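Local coordinates for probable UbiX-like flavin prenyltransferase (Escherichia coli, PDB 1SBZ), which probably transfers a dimethylallyl group to reduced FMN, making the prenylated flavin cofactor that phenolic acid decarboxylase needs, at residues D[24-35]-D[54-64]. Sequence-based numbering, arbitrary orientation.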
loop_
_atom_site.group_PDB
_atom_site.type_symbol
_atom_site.label_atom_id
_atom_site.label_comp_id
_atom_site.label_asym_id
_atom_site.label_seq_id
_atom_site.Cartn_x
_atom_site.Cartn_y
_atom_site.Cartn_z
ATOM N N ARG D 24 -35.198 21.306 16.787
ATOM C CA ARG D 24 -35.889 22.381 17.514
ATOM C C ARG D 24 -36.982 21.839 18.445
ATOM O O ARG D 24 -37.287 22.441 19.473
ATOM C CB ARG D 24 -36.479 23.399 16.529
ATOM C CG ARG D 24 -36.745 24.798 17.099
ATOM C CD ARG D 24 -35.556 25.409 17.843
ATOM N NE ARG D 24 -35.510 26.872 17.756
ATOM C CZ ARG D 24 -34.636 27.640 18.410
ATOM N NH1 ARG D 24 -33.727 27.093 19.213
ATOM N NH2 ARG D 24 -34.671 28.959 18.266
ATOM N N GLU D 25 -37.547 20.692 18.082
ATOM C CA GLU D 25 -38.603 20.055 18.862
ATOM C C GLU D 25 -38.055 19.169 19.990
ATOM O O GLU D 25 -38.800 18.409 20.611
ATOM C CB GLU D 25 -39.522 19.242 17.938
ATOM C CG GLU D 25 -40.205 20.051 16.837
ATOM C CD GLU D 25 -41.138 21.128 17.373
ATOM O OE1 GLU D 25 -41.884 20.858 18.339
ATOM O OE2 GLU D 25 -41.127 22.252 16.825
HETATM N N MSE D 26 -36.751 19.267 20.245
HETATM C CA MSE D 26 -36.105 18.518 21.327
HETATM C C MSE D 26 -35.374 19.502 22.244
HETATM O O MSE D 26 -34.327 20.039 21.871
HETATM C CB MSE D 26 -35.146 17.457 20.768
HETATM C CG MSE D 26 -35.777 16.517 19.735
HETATM SE SE MSE D 26 -34.546 15.228 18.897
HETATM C CE MSE D 26 -32.989 16.339 18.761
ATOM N N PRO D 27 -35.933 19.742 23.435
ATOM C CA PRO D 27 -35.459 20.808 24.327
ATOM C C PRO D 27 -34.106 20.512 24.971
ATOM O O PRO D 27 -33.380 21.437 25.343
ATOM C CB PRO D 27 -36.550 20.879 25.407
ATOM C CG PRO D 27 -37.689 20.051 24.881
ATOM C CD PRO D 27 -37.059 18.996 24.027
ATOM N N ASN D 28 -33.781 19.230 25.092
ATOM C CA ASN D 28 -32.500 18.767 25.634
ATOM C C ASN D 28 -31.310 18.990 24.690
ATOM O O ASN D 28 -30.165 18.701 25.049
ATOM C CB ASN D 28 -32.598 17.274 25.979
ATOM C CG ASN D 28 -33.239 16.455 24.860
ATOM O OD1 ASN D 28 -34.225 16.884 24.249
ATOM N ND2 ASN D 28 -32.686 15.268 24.594
ATOM N N VAL D 29 -31.591 19.507 23.493
ATOM C CA VAL D 29 -30.589 19.626 22.434
ATOM C C VAL D 29 -30.309 21.083 22.054
ATOM O O VAL D 29 -31.199 21.814 21.621
ATOM C CB VAL D 29 -30.986 18.793 21.181
ATOM C CG1 VAL D 29 -29.975 18.972 20.056
ATOM C CG2 VAL D 29 -31.119 17.323 21.543
ATOM N N GLU D 30 -29.057 21.485 22.238
ATOM C CA GLU D 30 -28.575 22.797 21.838
ATOM C C GLU D 30 -27.877 22.674 20.483
ATOM O O GLU D 30 -26.973 21.854 20.317
ATOM C CB GLU D 30 -27.615 23.329 22.900
ATOM C CG GLU D 30 -26.968 24.667 22.585
ATOM C CD GLU D 30 -26.003 25.085 23.671
ATOM O OE1 GLU D 30 -26.427 25.161 24.841
ATOM O OE2 GLU D 30 -24.816 25.329 23.361
ATOM N N THR D 31 -28.305 23.479 19.516
ATOM C CA THR D 31 -27.785 23.366 18.157
ATOM C C THR D 31 -26.908 24.549 17.793
ATOM O O THR D 31 -27.263 25.700 18.046
ATOM C CB THR D 31 -28.927 23.192 17.125
ATOM O OG1 THR D 31 -29.867 24.262 17.261
ATOM C CG2 THR D 31 -29.755 21.953 17.441
ATOM N N HIS D 32 -25.748 24.251 17.218
ATOM C CA HIS D 32 -24.859 25.274 16.697
ATOM C C HIS D 32 -24.760 25.115 15.185
ATOM O O HIS D 32 -24.182 24.145 14.684
ATOM C CB HIS D 32 -23.483 25.182 17.355
ATOM C CG HIS D 32 -23.496 25.441 18.830
ATOM N ND1 HIS D 32 -22.972 26.588 19.390
ATOM C CD2 HIS D 32 -23.973 24.703 19.861
ATOM C CE1 HIS D 32 -23.127 26.544 20.701
ATOM N NE2 HIS D 32 -23.732 25.412 21.013
ATOM N N LEU D 33 -25.343 26.065 14.463
ATOM C CA LEU D 33 -25.417 26.000 13.008
ATOM C C LEU D 33 -24.300 26.789 12.344
ATOM O O LEU D 33 -23.950 27.881 12.789
ATOM C CB LEU D 33 -26.783 26.511 12.522
ATOM C CG LEU D 33 -27.016 26.769 11.026
ATOM C CD1 LEU D 33 -26.907 25.478 10.213
ATOM C CD2 LEU D 33 -28.367 27.421 10.812
ATOM N N VAL D 34 -23.725 26.214 11.289
ATOM C CA VAL D 34 -22.822 26.947 10.402
ATOM C C VAL D 34 -23.264 26.724 8.960
ATOM O O VAL D 34 -23.159 25.613 8.440
ATOM C CB VAL D 34 -21.341 26.517 10.565
ATOM C CG1 VAL D 34 -20.422 27.526 9.902
ATOM C CG2 VAL D 34 -20.967 26.378 12.017
HETATM N N MSE D 35 -23.777 27.775 8.326
HETATM C CA MSE D 35 -24.159 27.713 6.914
HETATM C C MSE D 35 -23.042 28.300 6.055
HETATM O O MSE D 35 -22.605 29.425 6.293
HETATM C CB MSE D 35 -25.453 28.491 6.651
HETATM C CG MSE D 35 -26.699 27.927 7.292
HETATM SE SE MSE D 35 -28.240 29.131 7.048
HETATM C CE MSE D 35 -27.619 30.599 8.193
ATOM N N VAL D 54 -33.660 30.077 8.507
ATOM C CA VAL D 54 -32.972 28.848 8.912
ATOM C C VAL D 54 -32.093 29.107 10.137
ATOM O O VAL D 54 -32.086 28.313 11.077
ATOM C CB VAL D 54 -32.156 28.243 7.739
ATOM C CG1 VAL D 54 -31.284 27.077 8.211
ATOM C CG2 VAL D 54 -33.091 27.787 6.633
ATOM N N ALA D 55 -31.381 30.231 10.139
ATOM C CA ALA D 55 -30.570 30.615 11.291
ATOM C C ALA D 55 -31.410 30.635 12.574
ATOM O O ALA D 55 -30.950 30.201 13.633
ATOM C CB ALA D 55 -29.910 31.965 11.056
ATOM N N ALA D 56 -32.651 31.114 12.457
ATOM C CA ALA D 56 -33.574 31.205 13.591
ATOM C C ALA D 56 -34.058 29.841 14.109
ATOM O O ALA D 56 -34.635 29.753 15.199
ATOM C CB ALA D 56 -34.761 32.109 13.239
ATOM N N LEU D 57 -33.824 28.784 13.332
ATOM C CA LEU D 57 -34.134 27.417 13.761
ATOM C C LEU D 57 -33.116 26.897 14.778
ATOM O O LEU D 57 -33.378 25.929 15.490
ATOM C CB LEU D 57 -34.183 26.480 12.554
ATOM C CG LEU D 57 -35.480 26.004 11.889
ATOM C CD1 LEU D 57 -36.754 26.713 12.370
ATOM C CD2 LEU D 57 -35.347 26.073 10.376
ATOM N N ALA D 58 -31.957 27.546 14.840
ATOM C CA ALA D 58 -30.864 27.100 15.702
ATOM C C ALA D 58 -30.737 27.976 16.941
ATOM O O ALA D 58 -31.156 29.136 16.944
ATOM C CB ALA D 58 -29.553 27.077 14.928
ATOM N N ASP D 59 -30.157 27.409 17.994
ATOM C CA ASP D 59 -29.899 28.140 19.223
ATOM C C ASP D 59 -28.762 29.122 19.016
ATOM O O ASP D 59 -28.799 30.236 19.533
ATOM C CB ASP D 59 -29.567 27.173 20.357
ATOM C CG ASP D 59 -30.746 26.310 20.744
ATOM O OD1 ASP D 59 -31.810 26.868 21.088
ATOM O OD2 ASP D 59 -30.705 25.062 20.741
ATOM N N PHE D 60 -27.747 28.696 18.268
ATOM C CA PHE D 60 -26.632 29.559 17.886
ATOM C C PHE D 60 -26.342 29.381 16.407
ATOM O O PHE D 60 -26.547 28.301 15.855
ATOM C CB PHE D 60 -25.370 29.213 18.680
ATOM C CG PHE D 60 -25.538 29.307 20.169
ATOM C CD1 PHE D 60 -26.051 28.233 20.896
ATOM C CD2 PHE D 60 -25.166 30.464 20.848
ATOM C CE1 PHE D 60 -26.200 28.318 22.274
ATOM C CE2 PHE D 60 -25.310 30.557 22.230
ATOM C CZ PHE D 60 -25.829 29.482 22.944
ATOM N N SER D 61 -25.859 30.443 15.774
ATOM C CA SER D 61 -25.459 30.395 14.380
ATOM C C SER D 61 -24.140 31.138 14.249
ATOM O O SER D 61 -24.013 32.282 14.707
ATOM C CB SER D 61 -26.538 31.013 13.494
ATOM O OG SER D 61 -26.151 31.054 12.128
ATOM N N HIS D 62 -23.155 30.486 13.641
ATOM C CA HIS D 62 -21.818 31.053 13.538
ATOM C C HIS D 62 -21.460 31.371 12.089
ATOM O O HIS D 62 -21.947 30.718 11.165
ATOM C CB HIS D 62 -20.795 30.092 14.142
ATOM C CG HIS D 62 -21.145 29.622 15.519
ATOM N ND1 HIS D 62 -20.696 30.254 16.657
ATOM C CD2 HIS D 62 -21.911 28.588 15.940
ATOM C CE1 HIS D 62 -21.167 29.629 17.720
ATOM N NE2 HIS D 62 -21.907 28.613 17.314
ATOM N N ASN D 63 -20.607 32.375 11.901
ATOM C CA ASN D 63 -20.125 32.752 10.570
ATOM C C ASN D 63 -19.104 31.741 10.032
ATOM O O ASN D 63 -18.166 31.373 10.749
ATOM C CB ASN D 63 -19.521 34.164 10.607
ATOM C CG ASN D 63 -19.302 34.746 9.219
ATOM O OD1 ASN D 63 -18.313 34.439 8.541
ATOM N ND2 ASN D 63 -20.227 35.600 8.792
ATOM N N PRO D 64 -19.278 31.292 8.784
ATOM C CA PRO D 64 -18.397 30.280 8.190
ATOM C C PRO D 64 -16.925 30.687 8.021
ATOM O O PRO D 64 -16.091 29.818 7.785
ATOM C CB PRO D 64 -19.032 30.017 6.821
ATOM C CG PRO D 64 -19.809 31.242 6.527
ATOM C CD PRO D 64 -20.344 31.698 7.844
HETATM O O HOH W 1 -32.466 23.610 18.451
HETATM O O HOH W 2 -24.112 30.263 10.007
#
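H32 and F60 run alongside each other on neighbouring parallel strands, 30-35 and 60-62, the latter an outermost strand of the parallel sheet in this Rossmann-like flavoprotein fold. Helix 51-55 belongs to the right-handed beta-alpha-beta crossover between them. The two rings are almost parallel, planes 6° apart, but displaced so far (centroids 4.6 Å) that they hardly overlap; F60 CD1 lies over the rim of the imidazole face. Histidine suits this place because its edge stays polar while its face packs: ND1 meets H62 NE2 at 3.1 Å in a hydrogen bond between nearly coplanar rings meeting at their edges, and NE2 donates to the anti lone pair of E30 OE2 at 2.6 Å. Between the backbones, L33 bonds through N to F60 O (2.9 Å) and through O to H62 N. On the other sheet face, L33 sets CB against the small A58 CB and reaches V54 CG1 with CD2, joining strand to crossover helix.

Where the strand 30-35 begins, aspartate suits position 59 because its two oxygens serve different donors: OD2 accepts from T31 N, and OD1 forms a salt bridge with R24 NH1, short but poorly angled. The long arginine lays one guanidinium face over L57 O. Threonine adds a hydroxyl acceptor: with chi1 at 55°, T31 OG1 sits between its own backbone N and carbonyl carbon, accepting from D59 N at 3.2 Å.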